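Local coordinates for protein ribokinase RBSK (Mycobacterium tuberculosis, PDB 3GO6) that probably phosphorylates D-ribose at O-5 with ATP and magnesium, as a homodimeric ribokinase of the PfkB family, at residues 124-129 with 150-155; 56-61 with 246-251; 177-182 with 203-208; 77-82 with 87-92. All coordinates share one frame; numbering follows the deposited sequence.

Contact 1 of 4, residues 124-129 with 150-155; sequences VLVAPG and QLEIPV. With RIB (alpha-D-ribofuranose), chain C.
Val126 meets the carboxylate of Glu152 with both of its methyl groups, the two side chains crossing at about a right angle. CG2 comes to 3.5 Å from Glu152 OE2, and CG1 lies 4.0 Å from Glu152 OE1, so the apolar branches back the charged group without bonding to it. Glu152 spans the gap from its loop because its chain runs extended beyond CG (chi2 -177°), which carries the carboxylate past the valine to the sugar. There RIB O1 donates a short hydrogen bond of 2.5 Å to Glu152 OE2. On the strand, Val126 CG2 reaches RIB C1 at 3.7 Å, and two residues earlier Val124 CG1 touches the same RIB C1 at 3.5 Å. Farther along, the ring of Pro128 passes the backbone of the loop, its CB 4.1 Å from Glu152 O. The other carboxylate oxygen, OE1, is hydrogen-bonded to Asn29 ND2 and to Ser27 OG, which limits rotation of the group. Strand 122-127 continues the sheet into the second subunit, whose Leu47 packs on Val126. One carboxylate thus divides its oxygens: OE2 accepts the anomeric hydroxyl of the ribose, OE1 is tied to the protein, and two valines put an apolar surface beside C1.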
loop_
_atom_site.group_PDB
_atom_site.type_symbol
_atom_site.label_atom_id
_atom_site.label_comp_id
_atom_site.label_asym_id
_atom_site.label_seq_id
_atom_site.Cartn_x
_atom_site.Cartn_y
_atom_site.Cartn_z
ATOM N N VAL A 124 6.546 -3.783 8.527
ATOM C CA VAL A 124 6.646 -4.277 7.145
ATOM C C VAL A 124 5.627 -5.399 6.948
ATOM O O VAL A 124 5.552 -6.326 7.772
ATOM C CB VAL A 124 8.084 -4.769 6.828
ATOM C CG1 VAL A 124 8.176 -5.457 5.427
ATOM C CG2 VAL A 124 9.088 -3.627 6.911
ATOM N N LEU A 125 4.845 -5.306 5.867
ATOM C CA LEU A 125 3.882 -6.327 5.495
ATOM C C LEU A 125 4.140 -6.717 4.040
ATOM O O LEU A 125 4.161 -5.840 3.162
ATOM C CB LEU A 125 2.454 -5.765 5.597
ATOM C CG LEU A 125 1.298 -6.617 5.084
ATOM C CD1 LEU A 125 1.181 -7.900 5.865
ATOM C CD2 LEU A 125 -0.035 -5.839 5.117
ATOM N N VAL A 126 4.270 -8.019 3.778
ATOM C CA VAL A 126 4.743 -8.489 2.460
ATOM C C VAL A 126 3.743 -9.464 1.859
ATOM O O VAL A 126 3.343 -10.430 2.511
ATOM C CB VAL A 126 6.110 -9.219 2.562
ATOM C CG1 VAL A 126 6.574 -9.703 1.175
ATOM C CG2 VAL A 126 7.179 -8.312 3.212
ATOM N N ALA A 127 3.337 -9.210 0.618
ATOM C CA ALA A 127 2.621 -10.220 -0.147
ATOM C C ALA A 127 3.697 -10.741 -1.100
ATOM O O ALA A 127 4.076 -10.045 -2.054
ATOM C CB ALA A 127 1.479 -9.588 -0.899
ATOM N N PRO A 128 4.240 -11.939 -0.817
ATOM C CA PRO A 128 5.447 -12.350 -1.514
ATOM C C PRO A 128 5.317 -12.549 -3.029
ATOM O O PRO A 128 6.327 -12.448 -3.724
ATOM C CB PRO A 128 5.855 -13.653 -0.801
ATOM C CG PRO A 128 4.627 -14.161 -0.192
ATOM C CD PRO A 128 3.806 -12.941 0.173
ATOM N N GLY A 129 4.112 -12.788 -3.541
ATOM C CA GLY A 129 3.946 -12.963 -5.003
ATOM C C GLY A 129 4.911 -14.010 -5.566
ATOM O O GLY A 129 5.015 -15.131 -5.033
ATOM N N GLN A 150 17.254 -15.298 3.327
ATOM C CA GLN A 150 16.211 -14.888 4.287
ATOM C C GLN A 150 14.980 -15.722 3.990
ATOM O O GLN A 150 15.028 -16.608 3.136
ATOM C CB GLN A 150 15.847 -13.379 4.220
ATOM C CG GLN A 150 16.986 -12.451 3.752
ATOM C CD GLN A 150 17.263 -12.590 2.241
ATOM O OE1 GLN A 150 16.356 -12.903 1.469
ATOM N NE2 GLN A 150 18.509 -12.363 1.832
ATOM N N LEU A 151 13.885 -15.443 4.695
ATOM C CA LEU A 151 12.786 -16.391 4.753
ATOM C C LEU A 151 11.471 -15.930 4.119
ATOM O O LEU A 151 10.409 -16.495 4.428
ATOM C CB LEU A 151 12.581 -16.867 6.211
ATOM C CG LEU A 151 13.827 -17.293 7.021
ATOM C CD1 LEU A 151 13.452 -17.701 8.444
ATOM C CD2 LEU A 151 14.587 -18.424 6.335
ATOM N N GLU A 152 11.518 -14.938 3.218
ATOM C CA GLU A 152 10.306 -14.595 2.447
ATOM C C GLU A 152 10.101 -15.558 1.269
ATOM O O GLU A 152 8.971 -15.759 0.801
ATOM C CB GLU A 152 10.333 -13.147 1.936
ATOM C CG GLU A 152 10.497 -12.073 3.042
ATOM C CD GLU A 152 10.444 -10.639 2.470
ATOM O OE1 GLU A 152 10.468 -10.463 1.215
ATOM O OE2 GLU A 152 10.342 -9.691 3.272
ATOM N N ILE A 153 11.198 -16.136 0.790
ATOM C CA ILE A 153 11.157 -17.218 -0.184
ATOM C C ILE A 153 10.845 -18.539 0.585
ATOM O O ILE A 153 10.925 -18.565 1.817
ATOM C CB ILE A 153 12.525 -17.329 -0.901
ATOM C CG1 ILE A 153 13.662 -17.571 0.127
ATOM C CG2 ILE A 153 12.789 -16.057 -1.731
ATOM C CD1 ILE A 153 15.010 -17.997 -0.490
ATOM N N PRO A 154 10.500 -19.630 -0.135
ATOM C CA PRO A 154 10.276 -20.914 0.550
ATOM C C PRO A 154 11.478 -21.318 1.408
ATOM O O PRO A 154 12.622 -21.247 0.946
ATOM C CB PRO A 154 10.090 -21.903 -0.608
ATOM C CG PRO A 154 9.516 -21.035 -1.737
ATOM C CD PRO A 154 10.291 -19.737 -1.599
ATOM N N VAL A 155 11.233 -21.730 2.652
ATOM C CA VAL A 155 12.348 -22.159 3.507
ATOM C C VAL A 155 13.106 -23.335 2.869
ATOM O O VAL A 155 14.327 -23.417 2.975
ATOM C CB VAL A 155 11.922 -22.447 4.978
ATOM C CG1 VAL A 155 13.155 -22.807 5.823
ATOM C CG2 VAL A 155 11.262 -21.211 5.580
HETATM O O5 RIB C . 13.594 -5.100 5.399
HETATM C C5 RIB C . 12.729 -4.258 4.604
HETATM C C4 RIB C . 12.232 -5.063 3.388
HETATM O O4 RIB C . 11.312 -6.068 3.860
HETATM C C3 RIB C . 11.426 -4.234 2.403
HETATM O O3 RIB C . 12.183 -3.764 1.259
HETATM C C2 RIB C . 10.268 -5.137 2.018
HETATM O O2 RIB C . 10.256 -5.421 0.614
HETATM C C1 RIB C . 10.371 -6.404 2.854
HETATM O O1 RIB C . 10.901 -7.504 2.103
#

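Contact 2 of 4, residues 56-61 with 246-251; sequences GGKGAN and AGDVFA. With RIB (alpha-D-ribofuranose), chain C.
Asn61 ND2 donates to Asp248 OD2 over 2.9 Å in a nearly straight bond, N-H...O 171°. The acceptor lies in the amide plane, whereas the amide meets OD2 on the anti side and 27° out of the carboxylate plane. Asp248 OD2 also accepts a short hydrogen bond of 2.5 Å from RIB O5, the hydroxyl that ribokinases phosphorylate; Asp248 is the predicted proton acceptor. The same Asn61 ND2 also donates to RIB O3, which the backbone N of Gly57 reaches at 2.9 Å. Lys58 N adds a bond of 3.1 Å to RIB O1, while Lys58 NZ makes only a weak one to RIB O5 and is held more firmly by Thr45 OG1 of the second subunit. Asp248 OD1 is bonded by Gln62 NE2, which fixes the carboxylate from its second oxygen. Around these bonds the packing is slight: Lys58 CG rests 3.6 Å from Asp248 OD1, and Asn61 CB meets Asp248 CB at 3.5 Å. Gly57 occupies the N-cap position of helix 58-68, which presents its first turn to the first turn of helix 246-257; behind the latter, Val249 and Phe250 pack on helix 265-282, and Phe250 also on strands 195-199 and 212-216.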
loop_
_atom_site.group_PDB
_atom_site.type_symbol
_atom_site.label_atom_id
_atom_site.label_comp_id
_atom_site.label_asym_id
_atom_site.label_seq_id
_atom_site.Cartn_x
_atom_site.Cartn_y
_atom_site.Cartn_z
ATOM N N GLY A 56 12.521 -2.840 -3.681
ATOM C CA GLY A 56 13.153 -3.346 -2.454
ATOM C C GLY A 56 13.026 -4.847 -2.352
ATOM O O GLY A 56 13.208 -5.558 -3.345
ATOM N N GLY A 57 12.662 -5.332 -1.166
ATOM C CA GLY A 57 12.698 -6.759 -0.866
ATOM C C GLY A 57 13.940 -7.067 -0.048
ATOM O O GLY A 57 15.034 -6.609 -0.382
ATOM N N LYS A 58 13.796 -7.856 1.018
ATOM C CA LYS A 58 14.956 -8.214 1.856
ATOM C C LYS A 58 16.161 -8.714 1.055
ATOM O O LYS A 58 17.298 -8.332 1.331
ATOM C CB LYS A 58 14.591 -9.298 2.882
ATOM C CG LYS A 58 13.754 -8.797 4.029
ATOM C CD LYS A 58 13.548 -9.926 5.063
ATOM C CE LYS A 58 12.442 -9.556 6.035
ATOM N NZ LYS A 58 12.498 -8.099 6.486
ATOM N N GLY A 59 15.936 -9.580 0.081
ATOM C CA GLY A 59 17.064 -10.170 -0.645
ATOM C C GLY A 59 17.739 -9.119 -1.520
ATOM O O GLY A 59 18.970 -8.974 -1.515
ATOM N N ALA A 60 16.929 -8.393 -2.282
ATOM C CA ALA A 60 17.443 -7.320 -3.133
ATOM C C ALA A 60 18.195 -6.287 -2.281
ATOM O O ALA A 60 19.298 -5.875 -2.640
ATOM C CB ALA A 60 16.284 -6.657 -3.870
ATOM N N ASN A 61 17.594 -5.866 -1.170
ATOM C CA ASN A 61 18.206 -4.856 -0.289
ATOM C C ASN A 61 19.542 -5.338 0.266
ATOM O O ASN A 61 20.506 -4.563 0.356
ATOM C CB ASN A 61 17.304 -4.528 0.915
ATOM C CG ASN A 61 16.014 -3.851 0.533
ATOM O OD1 ASN A 61 15.860 -3.364 -0.584
ATOM N ND2 ASN A 61 15.073 -3.797 1.481
ATOM N N ALA A 246 17.241 -0.719 7.487
ATOM C CA ALA A 246 18.571 -0.728 8.123
ATOM C C ALA A 246 19.053 -2.131 8.467
ATOM O O ALA A 246 20.268 -2.416 8.410
ATOM C CB ALA A 246 18.602 0.174 9.350
ATOM N N GLY A 247 18.112 -2.995 8.851
ATOM C CA GLY A 247 18.445 -4.396 9.138
ATOM C C GLY A 247 19.004 -5.122 7.922
ATOM O O GLY A 247 19.921 -5.920 8.039
ATOM N N ASP A 248 18.445 -4.844 6.737
ATOM C CA ASP A 248 18.957 -5.437 5.485
ATOM C C ASP A 248 20.340 -4.918 5.183
ATOM O O ASP A 248 21.185 -5.654 4.691
ATOM C CB ASP A 248 18.028 -5.105 4.310
ATOM C CG ASP A 248 16.683 -5.791 4.433
ATOM O OD1 ASP A 248 16.634 -6.888 5.051
ATOM O OD2 ASP A 248 15.673 -5.222 3.946
ATOM N N VAL A 249 20.569 -3.634 5.468
ATOM C CA VAL A 249 21.909 -3.052 5.317
ATOM C C VAL A 249 22.903 -3.752 6.248
ATOM O O VAL A 249 23.977 -4.185 5.822
ATOM C CB VAL A 249 21.920 -1.506 5.535
ATOM C CG1 VAL A 249 23.363 -0.979 5.478
ATOM C CG2 VAL A 249 21.072 -0.796 4.446
ATOM N N PHE A 250 22.540 -3.884 7.522
ATOM C CA PHE A 250 23.393 -4.615 8.478
ATOM C C PHE A 250 23.758 -6.003 7.920
ATOM O O PHE A 250 24.934 -6.381 7.907
ATOM C CB PHE A 250 22.674 -4.717 9.834
ATOM C CG PHE A 250 23.450 -5.478 10.891
ATOM C CD1 PHE A 250 24.137 -4.779 11.894
ATOM C CD2 PHE A 250 23.474 -6.877 10.898
ATOM C CE1 PHE A 250 24.863 -5.468 12.885
ATOM C CE2 PHE A 250 24.199 -7.583 11.874
ATOM C CZ PHE A 250 24.894 -6.867 12.878
ATOM N N ALA A 251 22.764 -6.743 7.419
ATOM C CA ALA A 251 22.979 -8.126 6.964
ATOM C C ALA A 251 23.881 -8.189 5.735
ATOM O O ALA A 251 24.798 -9.028 5.663
ATOM C CB ALA A 251 21.643 -8.809 6.685
HETATM O O5 RIB C . 13.594 -5.100 5.399
HETATM C C5 RIB C . 12.729 -4.258 4.604
HETATM C C4 RIB C . 12.232 -5.063 3.388
HETATM O O4 RIB C . 11.312 -6.068 3.860
HETATM C C3 RIB C . 11.426 -4.234 2.403
HETATM O O3 RIB C . 12.183 -3.764 1.259
HETATM C C2 RIB C . 10.268 -5.137 2.018
HETATM O O2 RIB C . 10.256 -5.421 0.614
HETATM C C1 RIB C . 10.371 -6.404 2.854
HETATM O O1 RIB C . 10.901 -7.504 2.103
#

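Contact 3 of 4, residues 177-182 with 203-208; sequences SPAGQD and ANDWPS
With its CG anti to the backbone N (chi1 -163°), Asp205 swings its carboxylate from the last turn of helix 200-205 across to the loop at Ala179 and Gly180. The second torsion turns the carboxylate so that the loop amide approaches it from above its plane: Gly180 N donates to Asp205 OD2 over 2.8 Å, at an N-H...O angle of 161°, with the donor 51° out of the carboxylate plane. The bond is therefore straight at the hydrogen but poorly aligned with the plane of the acceptor. Beside it, the methyl group of Ala179 settles against the stem of the aspartate, its CB lying 3.8 Å from Asp205 CB and 3.7 Å from Asp205 OD2. Gly180 turns the loop with a positive phi, which glycine adopts readily. Its CA also stays close to the carboxylate, 3.6 Å from Asp205 OD2. The same oxygen forms a salt bridge with Arg183 NH2 at the start of helix 183-192, so one carboxylate oxygen serves both the loop and the helix that follows it, and the positive charge probably favours the ionised acid. The arrangement belongs to the alpha/beta layering of the ribokinase fold: the loops and helices that follow the neighbouring parallel strands 171-175 and 195-199 are joined here at the surface, with the side chain of Ala179 about 13 Å from the bound ribose.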
loop_
_atom_site.group_PDB
_atom_site.type_symbol
_atom_site.label_atom_id
_atom_site.label_comp_id
_atom_site.label_asym_id
_atom_site.label_seq_id
_atom_site.Cartn_x
_atom_site.Cartn_y
_atom_site.Cartn_z
ATOM N N SER A 177 14.253 -13.953 9.126
ATOM C CA SER A 177 13.150 -13.012 9.060
ATOM C C SER A 177 12.408 -13.273 7.738
ATOM O O SER A 177 13.057 -13.433 6.705
ATOM C CB SER A 177 13.711 -11.584 9.102
ATOM O OG SER A 177 12.699 -10.595 9.096
ATOM N N PRO A 178 11.063 -13.356 7.767
ATOM C CA PRO A 178 10.188 -13.231 8.935
ATOM C C PRO A 178 10.235 -14.487 9.788
ATOM O O PRO A 178 10.679 -15.534 9.309
ATOM C CB PRO A 178 8.792 -13.113 8.337
ATOM C CG PRO A 178 8.961 -13.126 6.847
ATOM C CD PRO A 178 10.303 -13.613 6.530
ATOM N N ALA A 179 9.778 -14.360 11.033
ATOM C CA ALA A 179 9.594 -15.493 11.951
ATOM C C ALA A 179 8.368 -16.331 11.558
ATOM O O ALA A 179 7.593 -15.935 10.684
ATOM C CB ALA A 179 9.445 -14.964 13.384
ATOM N N GLY A 180 8.193 -17.493 12.190
ATOM C CA GLY A 180 6.989 -18.307 11.994
ATOM C C GLY A 180 6.878 -19.086 10.698
ATOM O O GLY A 180 5.796 -19.542 10.336
ATOM N N GLN A 181 7.982 -19.270 9.992
ATOM C CA GLN A 181 7.943 -20.041 8.756
ATOM C C GLN A 181 7.898 -21.571 9.006
ATOM O O GLN A 181 7.722 -22.008 10.157
ATOM C CB GLN A 181 9.068 -19.600 7.812
ATOM C CG GLN A 181 8.934 -18.122 7.353
ATOM C CD GLN A 181 7.519 -17.764 6.931
ATOM O OE1 GLN A 181 6.782 -17.087 7.666
ATOM N NE2 GLN A 181 7.129 -18.214 5.746
ATOM N N ASP A 182 8.009 -22.360 7.932
ATOM C CA ASP A 182 7.858 -23.834 7.983
ATOM C C ASP A 182 8.836 -24.455 8.987
ATOM O O ASP A 182 10.039 -24.542 8.711
ATOM C CB ASP A 182 8.059 -24.442 6.588
ATOM C CG ASP A 182 7.800 -25.963 6.557
ATOM O OD1 ASP A 182 6.617 -26.377 6.428
ATOM O OD2 ASP A 182 8.784 -26.734 6.652
ATOM N N ALA A 203 15.019 -13.928 16.853
ATOM C CA ALA A 203 15.992 -14.863 17.442
ATOM C C ALA A 203 15.309 -15.899 18.354
ATOM O O ALA A 203 15.680 -17.090 18.340
ATOM C CB ALA A 203 17.100 -14.112 18.189
ATOM N N ASN A 204 14.311 -15.449 19.120
ATOM C CA ASN A 204 13.510 -16.329 19.987
ATOM C C ASN A 204 12.799 -17.432 19.197
ATOM O O ASN A 204 12.663 -18.543 19.683
ATOM C CB ASN A 204 12.437 -15.537 20.752
ATOM C CG ASN A 204 13.014 -14.619 21.816
ATOM O OD1 ASN A 204 14.147 -14.812 22.279
ATOM N ND2 ASN A 204 12.222 -13.611 22.229
ATOM N N ASP A 205 12.335 -17.110 17.985
ATOM C CA ASP A 205 11.598 -18.054 17.164
ATOM C C ASP A 205 12.468 -19.085 16.452
ATOM O O ASP A 205 11.969 -20.132 16.049
ATOM C CB ASP A 205 10.728 -17.324 16.130
ATOM C CG ASP A 205 9.654 -18.224 15.532
ATOM O OD1 ASP A 205 8.729 -18.628 16.280
ATOM O OD2 ASP A 205 9.725 -18.538 14.317
ATOM N N TRP A 206 13.747 -18.784 16.278
ATOM C CA TRP A 206 14.659 -19.646 15.528
ATOM C C TRP A 206 14.906 -20.976 16.285
ATOM O O TRP A 206 15.107 -20.956 17.495
ATOM C CB TRP A 206 15.971 -18.910 15.296
ATOM C CG TRP A 206 16.938 -19.589 14.365
ATOM C CD1 TRP A 206 18.151 -20.112 14.690
ATOM C CD2 TRP A 206 16.787 -19.771 12.945
ATOM N NE1 TRP A 206 18.759 -20.637 13.561
ATOM C CE2 TRP A 206 17.943 -20.433 12.481
ATOM C CE3 TRP A 206 15.782 -19.446 12.027
ATOM C CZ2 TRP A 206 18.130 -20.766 11.133
ATOM C CZ3 TRP A 206 15.963 -19.792 10.687
ATOM C CH2 TRP A 206 17.126 -20.437 10.253
ATOM N N PRO A 207 14.868 -22.118 15.575
ATOM C CA PRO A 207 14.897 -23.450 16.241
ATOM C C PRO A 207 16.088 -23.793 17.160
ATOM O O PRO A 207 15.871 -24.350 18.245
ATOM C CB PRO A 207 14.821 -24.430 15.066
ATOM C CG PRO A 207 14.121 -23.630 13.971
ATOM C CD PRO A 207 14.729 -22.259 14.112
ATOM N N SER A 208 17.317 -23.508 16.739
ATOM C CA SER A 208 18.502 -23.939 17.493
ATOM C C SER A 208 19.654 -23.022 17.129
ATOM O O SER A 208 19.675 -22.505 16.008
ATOM C CB SER A 208 18.863 -25.396 17.150
ATOM O OG SER A 208 19.229 -25.547 15.777
#

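Contact 4 of 4, residues 77-82 with 87-92; sequences GAFGDD and QLRAHL
One face of the Phe79 ring is spanned by Arg89, whose CG sits over the ring centre, 3.7 Å from the centroid and 13° off the ring normal, in a CH-pi contact. Extended from CG to NE, the arginine runs on over the same ring and lays its guanidinium nearly flat on it, the two centres 4.3 Å apart and the planes inclined by 28°. Phe79 CD2 in turn lies over the middle of the guanidinium, 3.6 Å from Arg89 CZ. The ring edge faces the helix: Leu88 CB comes to 3.7 Å from Phe79 CE1, and Leu92 CD1 to 3.9 Å from Phe79 CZ, one helical turn later. The contact lies within a beta-alpha-beta unit, strand 78-79, helix 83-94 and strand 103-104, whose two strands pair in parallel. Asp82 starts the helix as its N-cap. At the guanidinium edge, in its plane, a water accepts from Arg89 NH2 at 3.3 Å and donates to Gly80 O at 2.8 Å, tying the arginine to the backbone just after the phenylalanine. Arg89 NH2 also makes a weak hydrogen bond to Thr104 OG1 of strand 103-104. On the inner side of the helix, Leu88 packs on Met30 and Pro55, and Leu92 on Ala60 and Val64.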
loop_
_atom_site.group_PDB
_atom_site.type_symbol
_atom_site.label_atom_id
_atom_site.label_comp_id
_atom_site.label_asym_id
_atom_site.label_seq_id
_atom_site.Cartn_x
_atom_site.Cartn_y
_atom_site.Cartn_z
ATOM N N GLY A 77 16.743 -14.980 -7.276
ATOM C CA GLY A 77 15.398 -14.667 -6.800
ATOM C C GLY A 77 14.420 -14.776 -7.967
ATOM O O GLY A 77 14.835 -14.930 -9.132
ATOM N N ALA A 78 13.127 -14.724 -7.648
ATOM C CA ALA A 78 12.073 -14.881 -8.652
ATOM C C ALA A 78 11.374 -13.564 -8.860
ATOM O O ALA A 78 10.869 -12.975 -7.904
ATOM C CB ALA A 78 11.083 -15.934 -8.207
ATOM N N PHE A 79 11.375 -13.087 -10.107
ATOM C CA PHE A 79 10.631 -11.901 -10.494
ATOM C C PHE A 79 9.297 -12.392 -11.057
ATOM O O PHE A 79 9.227 -13.517 -11.556
ATOM C CB PHE A 79 11.367 -11.125 -11.595
ATOM C CG PHE A 79 12.667 -10.523 -11.155
ATOM C CD1 PHE A 79 12.692 -9.285 -10.523
ATOM C CD2 PHE A 79 13.870 -11.195 -11.375
ATOM C CE1 PHE A 79 13.899 -8.714 -10.107
ATOM C CE2 PHE A 79 15.085 -10.632 -10.961
ATOM C CZ PHE A 79 15.095 -9.388 -10.316
ATOM N N GLY A 80 8.254 -11.571 -10.974
ATOM C CA GLY A 80 6.990 -11.861 -11.663
ATOM C C GLY A 80 7.131 -11.536 -13.141
ATOM O O GLY A 80 8.174 -11.007 -13.560
ATOM N N ASP A 81 6.107 -11.848 -13.936
ATOM C CA ASP A 81 6.186 -11.589 -15.379
ATOM C C ASP A 81 5.398 -10.316 -15.697
ATOM O O ASP A 81 4.571 -10.268 -16.607
ATOM C CB ASP A 81 5.752 -12.839 -16.198
ATOM C CG ASP A 81 4.265 -13.170 -16.064
ATOM O OD1 ASP A 81 3.614 -12.711 -15.092
ATOM O OD2 ASP A 81 3.735 -13.898 -16.951
ATOM N N ASP A 82 5.669 -9.275 -14.911
ATOM C CA ASP A 82 4.860 -8.059 -14.922
ATOM C C ASP A 82 5.720 -6.811 -15.125
ATOM O O ASP A 82 6.950 -6.899 -15.082
ATOM C CB ASP A 82 4.018 -7.973 -13.631
ATOM C CG ASP A 82 4.858 -7.960 -12.338
ATOM O OD1 ASP A 82 6.114 -7.996 -12.362
ATOM O OD2 ASP A 82 4.222 -7.906 -11.272
ATOM N N GLN A 87 11.411 -2.701 -13.490
ATOM C CA GLN A 87 11.924 -1.711 -12.557
ATOM C C GLN A 87 12.770 -2.360 -11.442
ATOM O O GLN A 87 13.811 -1.820 -11.041
ATOM C CB GLN A 87 10.727 -0.922 -12.002
ATOM C CG GLN A 87 11.082 0.279 -11.142
ATOM C CD GLN A 87 9.862 1.095 -10.708
ATOM O OE1 GLN A 87 8.756 0.921 -11.237
ATOM N NE2 GLN A 87 10.069 1.997 -9.740
ATOM N N LEU A 88 12.331 -3.522 -10.958
ATOM C CA LEU A 88 13.062 -4.265 -9.926
ATOM C C LEU A 88 14.420 -4.760 -10.438
ATOM O O LEU A 88 15.444 -4.631 -9.748
ATOM C CB LEU A 88 12.227 -5.459 -9.411
ATOM C CG LEU A 88 10.907 -5.087 -8.732
ATOM C CD1 LEU A 88 10.152 -6.377 -8.376
ATOM C CD2 LEU A 88 11.224 -4.245 -7.486
ATOM N N ARG A 89 14.427 -5.325 -11.640
ATOM C CA ARG A 89 15.668 -5.774 -12.277
ATOM C C ARG A 89 16.641 -4.615 -12.520
ATOM O O ARG A 89 17.837 -4.742 -12.299
ATOM C CB ARG A 89 15.365 -6.434 -13.635
ATOM C CG ARG A 89 14.759 -7.814 -13.576
ATOM C CD ARG A 89 14.113 -8.170 -14.958
ATOM N NE ARG A 89 13.471 -9.498 -14.939
ATOM C CZ ARG A 89 14.171 -10.618 -14.956
ATOM N NH1 ARG A 89 15.494 -10.537 -14.993
ATOM N NH2 ARG A 89 13.567 -11.805 -14.931
ATOM N N ALA A 90 16.127 -3.503 -13.018
ATOM C CA ALA A 90 16.970 -2.352 -13.334
ATOM C C ALA A 90 17.600 -1.788 -12.047
ATOM O O ALA A 90 18.752 -1.356 -12.053
ATOM C CB ALA A 90 16.157 -1.293 -14.045
ATOM N N HIS A 91 16.845 -1.795 -10.947
ATOM C CA HIS A 91 17.373 -1.348 -9.633
ATOM C C HIS A 91 18.610 -2.166 -9.241
ATOM O O HIS A 91 19.636 -1.596 -8.812
ATOM C CB HIS A 91 16.272 -1.422 -8.537
ATOM C CG HIS A 91 16.779 -1.227 -7.131
ATOM N ND1 HIS A 91 17.323 -0.041 -6.686
ATOM C CD2 HIS A 91 16.790 -2.065 -6.066
ATOM C CE1 HIS A 91 17.659 -0.159 -5.409
ATOM N NE2 HIS A 91 17.334 -1.375 -5.006
ATOM N N LEU A 92 18.524 -3.484 -9.400
ATOM C CA LEU A 92 19.641 -4.382 -9.096
ATOM C C LEU A 92 20.834 -4.181 -10.042
ATOM O O LEU A 92 21.978 -4.034 -9.584
ATOM C CB LEU A 92 19.173 -5.837 -9.066
ATOM C CG LEU A 92 18.328 -6.151 -7.810
ATOM C CD1 LEU A 92 17.507 -7.418 -7.979
ATOM C CD2 LEU A 92 19.218 -6.247 -6.565
HETATM O O HOH W 1 10.463 -10.782 -15.079
#

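Overall arrangement
Contacts 1 and 2 share the bound ribose, their centres about 13 Å apart; Glu152 OE2 lies 3.5 Å from Lys58 CE where they touch, and between them they grip O1, O3 and O5 of the sugar. Contact 3 continues from contact 1 through a probable hydrogen bond of 3.0 Å from Leu151 N to Ser177 O, and it meets contact 2 where Lys58 CE passes Ser177 OG. Contact 4 lies on the other side of helix 58-68, with Leu92 CD2 packed 3.9 Å from Ala60 O. Contacts 3 and 4 are about 27 Å apart between centres and do not touch. Contacts 1, 3 and 4 all fall within the long loop that contact 2 closes.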